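Long-range contacts in heme peroxidase (Bacteroides thetaiotaomicron, PDB 2GVK), which probably uses peroxide to oxidise dyes and related substrates at a heme, as a member of the dye-decolorizing peroxidase family: residues 23-28 and 110-115; 188-193 and 260-265. All blocks are in the same frame, centred on the assembly; numbering follows the deposited sequence. Where two conformers were deposited one is given.

Contact 1: 23-28 and 110-115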
loop_
_atom_site.group_PDB
_atom_site.type_symbol
_atom_site.label_atom_id
_atom_site.label_comp_id
_atom_site.label_asym_id
_atom_site.label_seq_id
_atom_site.Cartn_x
_atom_site.Cartn_y
_atom_site.Cartn_z
ATOM N N GLU A 23 -6.693 -12.234 6.286
ATOM C CA GLU A 23 -6.462 -11.284 7.353
ATOM C C GLU A 23 -7.675 -11.278 8.289
ATOM O O GLU A 23 -7.543 -11.073 9.497
ATOM C CB GLU A 23 -6.232 -9.893 6.770
ATOM C CG GLU A 23 -5.726 -8.852 7.758
ATOM C CD GLU A 23 -4.305 -9.113 8.210
ATOM O OE1 GLU A 23 -3.520 -9.657 7.411
ATOM O OE2 GLU A 23 -3.972 -8.780 9.370
ATOM N N ASN A 24 -8.863 -11.466 7.693
ATOM C CA ASN A 24 -10.145 -11.489 8.408
ATOM C C ASN A 24 -10.892 -12.690 7.941
ATOM O O ASN A 24 -10.877 -12.988 6.764
ATOM C CB ASN A 24 -10.956 -10.241 8.090
ATOM C CG ASN A 24 -10.226 -8.987 8.452
ATOM O OD1 ASN A 24 -10.247 -8.550 9.613
ATOM N ND2 ASN A 24 -9.512 -8.422 7.484
ATOM N N VAL A 25 -11.546 -13.387 8.856
ATOM C CA VAL A 25 -12.224 -14.638 8.509
ATOM C C VAL A 25 -13.534 -14.805 9.246
ATOM O O VAL A 25 -13.667 -14.414 10.372
ATOM C CB VAL A 25 -11.296 -15.895 8.788
ATOM C CG1 VAL A 25 -11.008 -16.041 10.258
ATOM C CG2 VAL A 25 -11.926 -17.176 8.237
ATOM N N ILE A 26 -14.513 -15.370 8.543
ATOM C CA ILE A 26 -15.767 -15.771 9.134
ATOM C C ILE A 26 -15.952 -17.242 8.872
ATOM O O ILE A 26 -15.784 -17.707 7.731
ATOM C CB ILE A 26 -16.976 -15.018 8.536
ATOM C CG1 ILE A 26 -16.876 -13.526 8.811
ATOM C CG2 ILE A 26 -18.259 -15.571 9.129
ATOM C CD1 ILE A 26 -18.005 -12.720 8.234
ATOM N N PHE A 27 -16.166 -18.000 9.935
ATOM C CA PHE A 27 -16.546 -19.434 9.830
ATOM C C PHE A 27 -18.006 -19.570 10.247
ATOM O O PHE A 27 -18.358 -19.269 11.394
ATOM C CB PHE A 27 -15.702 -20.328 10.748
ATOM C CG PHE A 27 -14.222 -20.231 10.520
ATOM C CD1 PHE A 27 -13.603 -21.026 9.586
ATOM C CD2 PHE A 27 -13.431 -19.433 11.347
ATOM C CE1 PHE A 27 -12.218 -20.998 9.450
ATOM C CE2 PHE A 27 -12.078 -19.393 11.191
ATOM C CZ PHE A 27 -11.471 -20.211 10.260
ATOM N N ILE A 28 -18.852 -20.026 9.331
ATOM C CA ILE A 28 -20.261 -20.266 9.639
ATOM C C ILE A 28 -20.631 -21.730 9.398
ATOM O O ILE A 28 -20.382 -22.269 8.334
ATOM C CB ILE A 28 -21.180 -19.374 8.782
ATOM C CG1 ILE A 28 -21.045 -17.916 9.208
ATOM C CG2 ILE A 28 -22.584 -19.805 8.916
ATOM C CD1 ILE A 28 -21.684 -16.945 8.252
ATOM N N LEU A 110 -20.979 -25.640 5.694
ATOM C CA LEU A 110 -19.867 -24.807 6.148
ATOM C C LEU A 110 -19.553 -23.727 5.131
ATOM O O LEU A 110 -19.422 -24.007 3.939
ATOM C CB LEU A 110 -18.597 -25.655 6.369
ATOM C CG LEU A 110 -17.286 -24.859 6.643
ATOM C CD1 LEU A 110 -17.282 -24.213 8.007
ATOM C CD2 LEU A 110 -16.078 -25.761 6.478
ATOM N N PHE A 111 -19.430 -22.493 5.612
ATOM C CA PHE A 111 -18.885 -21.401 4.804
ATOM C C PHE A 111 -17.657 -20.870 5.480
ATOM O O PHE A 111 -17.685 -20.544 6.680
ATOM C CB PHE A 111 -19.932 -20.270 4.607
ATOM C CG PHE A 111 -21.108 -20.677 3.785
ATOM C CD1 PHE A 111 -21.010 -20.768 2.420
ATOM C CD2 PHE A 111 -22.317 -21.022 4.387
ATOM C CE1 PHE A 111 -22.096 -21.155 1.652
ATOM C CE2 PHE A 111 -23.419 -21.409 3.605
ATOM C CZ PHE A 111 -23.302 -21.475 2.256
ATOM N N HIS A 112 -16.557 -20.825 4.721
ATOM C CA HIS A 112 -15.285 -20.308 5.197
ATOM C C HIS A 112 -14.956 -19.092 4.333
ATOM O O HIS A 112 -14.625 -19.226 3.152
ATOM C CB HIS A 112 -14.222 -21.406 5.097
ATOM C CG HIS A 112 -12.829 -20.958 5.434
ATOM N ND1 HIS A 112 -11.701 -21.576 4.907
ATOM C CD2 HIS A 112 -12.376 -20.008 6.278
ATOM C CE1 HIS A 112 -10.622 -21.004 5.405
ATOM N NE2 HIS A 112 -10.998 -20.033 6.222
ATOM N N ILE A 113 -15.100 -17.897 4.936
ATOM C CA ILE A 113 -15.041 -16.638 4.222
ATOM C C ILE A 113 -13.815 -15.856 4.694
ATOM O O ILE A 113 -13.646 -15.639 5.882
ATOM C CB ILE A 113 -16.314 -15.770 4.492
ATOM C CG1 ILE A 113 -17.571 -16.630 4.509
ATOM C CG2 ILE A 113 -16.423 -14.670 3.457
ATOM C CD1 ILE A 113 -18.866 -15.858 4.795
ATOM N N ARG A 114 -12.986 -15.435 3.736
ATOM C CA ARG A 114 -11.686 -14.762 3.990
ATOM C C ARG A 114 -11.566 -13.504 3.118
ATOM O O ARG A 114 -11.888 -13.555 1.950
ATOM C CB ARG A 114 -10.524 -15.710 3.609
ATOM C CG ARG A 114 -10.374 -16.919 4.468
ATOM C CD ARG A 114 -9.275 -17.849 3.953
ATOM N NE ARG A 114 -9.790 -18.773 2.930
ATOM C CZ ARG A 114 -9.153 -19.881 2.529
ATOM N NH1 ARG A 114 -7.990 -20.217 3.068
ATOM N NH2 ARG A 114 -9.710 -20.672 1.609
ATOM N N ALA A 115 -10.978 -12.425 3.664
ATOM C CA ALA A 115 -10.646 -11.252 2.865
ATOM C C ALA A 115 -9.722 -10.326 3.618
ATOM O O ALA A 115 -9.592 -10.411 4.845
ATOM C CB ALA A 115 -11.898 -10.508 2.459
#
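F27 carries CG anti to its carbonyl carbon (chi1 -57°), while H112 carries CG anti to the backbone N (chi1 174°). Facing each other from a non-hydrogen-bonded pair, the two side chains lie side by side on one face of an antiparallel beta ladder. The ladder joins the first strand of the ferredoxin-like beta-barrel fold of DyP peroxidases to strand 109-115. The ring planes are nearly parallel, at 8°, but slid apart, with centroids 4.9 Å apart. The rings barely overlap, and their nearest atoms are F27 CE1 and H112 CD2, 3.3 Å apart. V25 wedges in beside them. In the conformer described, its CG2 sits over the rim of one F27 face and also reaches the edge of the imidazole, 3.5 Å from H112 CD2. H112 is fixed further by a hydrogen bond between ND1 and the hydroxyl of Y266. R114 NH2 has a long, weak ion pair with D16.

I26, I113, I28 and F111 point to the other face. There I26 CB and I113 CB are 4.2 Å apart, and helix 118-131 packs on this side through M118, C121, A125 and L128. The backbone is paired regularly, as in the 2.8 Å bond from I26 N to I113 O. At the N-terminal end of strand 24-32, N24 from the second subunit packs on N24. Here A115 O accepts two donors of N24: the backbone N at 3.1 Å and, weakly, ND2 at 3.3 Å.

Contact 2: 188-193 and 260-265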
loop_
_atom_site.group_PDB
_atom_site.type_symbol
_atom_site.label_atom_id
_atom_site.label_comp_id
_atom_site.label_asym_id
_atom_site.label_seq_id
_atom_site.Cartn_x
_atom_site.Cartn_y
_atom_site.Cartn_z
ATOM N N VAL A 188 -12.812 -31.178 4.262
ATOM C CA VAL A 188 -12.435 -30.168 5.239
ATOM C C VAL A 188 -12.968 -30.502 6.616
ATOM O O VAL A 188 -14.113 -30.903 6.778
ATOM C CB VAL A 188 -12.882 -28.704 4.789
ATOM C CG1 VAL A 188 -14.352 -28.589 4.743
ATOM C CG2 VAL A 188 -12.295 -27.666 5.703
ATOM N N PHE A 189 -12.095 -30.395 7.603
ATOM C CA PHE A 189 -12.449 -30.698 8.958
ATOM C C PHE A 189 -12.238 -29.461 9.811
ATOM O O PHE A 189 -11.237 -28.786 9.676
ATOM C CB PHE A 189 -11.595 -31.876 9.476
ATOM C CG PHE A 189 -12.041 -32.411 10.796
ATOM C CD1 PHE A 189 -13.195 -33.137 10.899
ATOM C CD2 PHE A 189 -11.270 -32.206 11.945
ATOM C CE1 PHE A 189 -13.608 -33.615 12.110
ATOM C CE2 PHE A 189 -11.681 -32.711 13.161
ATOM C CZ PHE A 189 -12.828 -33.407 13.243
ATOM N N VAL A 190 -13.230 -29.129 10.637
ATOM C CA VAL A 190 -13.130 -27.991 11.516
ATOM C C VAL A 190 -13.256 -28.405 12.993
ATOM O O VAL A 190 -14.001 -29.342 13.344
ATOM C CB VAL A 190 -14.212 -26.909 11.191
ATOM C CG1 VAL A 190 -13.998 -26.334 9.790
ATOM C CG2 VAL A 190 -15.605 -27.478 11.360
ATOM N N GLN A 191 -12.470 -27.724 13.848
ATOM C CA GLN A 191 -12.583 -27.844 15.302
ATOM C C GLN A 191 -12.370 -26.512 15.936
ATOM O O GLN A 191 -11.365 -25.852 15.657
ATOM C CB GLN A 191 -11.513 -28.772 15.877
ATOM C CG GLN A 191 -11.566 -30.156 15.474
ATOM C CD GLN A 191 -10.383 -30.933 16.017
ATOM O OE1 GLN A 191 -9.237 -30.684 15.626
ATOM N NE2 GLN A 191 -10.651 -31.879 16.936
ATOM N N LYS A 192 -13.243 -26.155 16.867
ATOM C CA LYS A 192 -12.992 -25.009 17.757
ATOM C C LYS A 192 -12.272 -25.486 19.009
ATOM O O LYS A 192 -12.749 -26.411 19.696
ATOM C CB LYS A 192 -14.286 -24.337 18.176
ATOM C CG LYS A 192 -14.879 -23.493 17.156
ATOM C CD LYS A 192 -16.284 -22.996 17.590
ATOM C CE LYS A 192 -16.204 -21.949 18.649
ATOM N NZ LYS A 192 -17.594 -21.477 19.052
ATOM N N TYR A 193 -11.121 -24.875 19.290
ATOM C CA TYR A 193 -10.370 -25.132 20.504
ATOM C C TYR A 193 -10.431 -23.929 21.435
ATOM O O TYR A 193 -10.263 -22.794 20.994
ATOM C CB TYR A 193 -8.914 -25.410 20.188
ATOM C CG TYR A 193 -8.639 -26.767 19.604
ATOM C CD1 TYR A 193 -8.382 -27.863 20.433
ATOM C CD2 TYR A 193 -8.602 -26.960 18.229
ATOM C CE1 TYR A 193 -8.070 -29.118 19.890
ATOM C CE2 TYR A 193 -8.319 -28.209 17.681
ATOM C CZ TYR A 193 -8.054 -29.286 18.523
ATOM O OH TYR A 193 -7.777 -30.550 17.977
ATOM N N GLY A 260 -9.317 -18.603 21.810
ATOM C CA GLY A 260 -9.457 -19.841 21.048
ATOM C C GLY A 260 -8.731 -19.896 19.718
ATOM O O GLY A 260 -8.199 -18.903 19.228
ATOM N N THR A 261 -8.658 -21.113 19.184
ATOM C CA THR A 261 -8.130 -21.383 17.869
ATOM C C THR A 261 -9.212 -22.110 17.084
ATOM O O THR A 261 -9.787 -23.099 17.563
ATOM C CB THR A 261 -6.886 -22.294 17.944
ATOM O OG1 THR A 261 -5.795 -21.575 18.502
ATOM C CG2 THR A 261 -6.502 -22.794 16.574
ATOM N N TYR A 262 -9.524 -21.607 15.897
ATOM C CA TYR A 262 -10.425 -22.293 15.009
ATOM C C TYR A 262 -9.591 -23.063 14.000
ATOM O O TYR A 262 -8.956 -22.477 13.123
ATOM C CB TYR A 262 -11.371 -21.289 14.302
ATOM C CG TYR A 262 -12.655 -21.918 13.773
ATOM C CD1 TYR A 262 -12.632 -22.732 12.644
ATOM C CD2 TYR A 262 -13.881 -21.727 14.419
ATOM C CE1 TYR A 262 -13.762 -23.336 12.182
ATOM C CE2 TYR A 262 -15.036 -22.331 13.945
ATOM C CZ TYR A 262 -14.954 -23.156 12.827
ATOM O OH TYR A 262 -16.091 -23.766 12.317
ATOM N N PHE A 263 -9.505 -24.372 14.209
ATOM C CA PHE A 263 -8.790 -25.244 13.309
ATOM C C PHE A 263 -9.616 -25.541 12.096
ATOM O O PHE A 263 -10.805 -25.901 12.204
ATOM C CB PHE A 263 -8.443 -26.566 14.005
ATOM C CG PHE A 263 -7.896 -27.599 13.073
ATOM C CD1 PHE A 263 -6.583 -27.568 12.698
ATOM C CD2 PHE A 263 -8.718 -28.538 12.499
ATOM C CE1 PHE A 263 -6.066 -28.517 11.760
ATOM C CE2 PHE A 263 -8.200 -29.481 11.569
ATOM C CZ PHE A 263 -6.877 -29.458 11.235
ATOM N N ILE A 264 -9.003 -25.410 10.921
ATOM C CA ILE A 264 -9.624 -25.847 9.697
ATOM C C ILE A 264 -8.538 -26.482 8.812
ATOM O O ILE A 264 -7.479 -25.903 8.599
ATOM C CB ILE A 264 -10.359 -24.678 8.978
ATOM C CG1 ILE A 264 -11.038 -25.166 7.719
ATOM C CG2 ILE A 264 -9.387 -23.524 8.675
ATOM C CD1 ILE A 264 -12.090 -24.251 7.219
ATOM N N GLY A 265 -8.795 -27.705 8.368
ATOM C CA GLY A 265 -7.834 -28.476 7.601
ATOM C C GLY A 265 -8.466 -29.062 6.365
ATOM O O GLY A 265 -9.471 -29.790 6.455
#
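V188 and I264 meet in a tightly packed part of this antiparallel ladder, which pairs strands 186-195 and 258-267 in the C-terminal half of the barrel-like DyP fold. V188 CG2 is 3.4 Å from I264 CG1, closer than usual for two carbons. I264 extends CG1 anti to the backbone N (chi1 -178°), which also lays it alongside V190 CG1 at 3.8 Å. On the same face the Y262 ring spans two neighbours: CE1 meets V190 CB at 3.7 Å, and CD2 meets K192 CG at 3.4 Å. Replacing Y262 by alanine is likely to open a gap between V190 and the aliphatic part of K192 and to take away the ring stacked on F27.

K192 marks the looser side. Beyond the carbons that touch Y262 the chain leads away from strand 258-267. The residue is partly exposed, and NZ forms a salt bridge with D140.

The other face carries F189, Q191, Y193 and F263. F189 and F263 cross at about a right angle, with F263 CE2 at the edge of the F189 ring. Y193 CE2 rests 4.0 Å from F263 CB. The Y193 hydroxyl donates to Q191 OE1 over 2.8 Å, from above the amide carbonyl plane. Six backbone bonds join the strands, including F263 N to Q191 O at 2.8 Å. Mainly apolar side-chain packing fills both faces, with the buried Y193 hydroxyl paired to Q191 of its own strand.

From the N terminus, the chain first lays down strand 24-32. It then runs through helix 38-59 and strand 66-72 before strand 109-115 returns beside the first strand and contact 1 closes. Contact 2 opens later, at strand 186-195, and closes when strand 258-267 comes back beside it. The two loops follow in series, neither nesting nor crossing. Contact 1 lies in the N-terminal and contact 2 in the C-terminal DyP-type peroxidase region. Both ladders belong to one antiparallel sheet, in which strands 66-72 and 296-306 lie between them. They also touch directly: L110 CD2 is 3.7 Å from V188 CG1, and H112 ND1 is 3.6 Å from I264 CD1. The two halves thus share a packed interior.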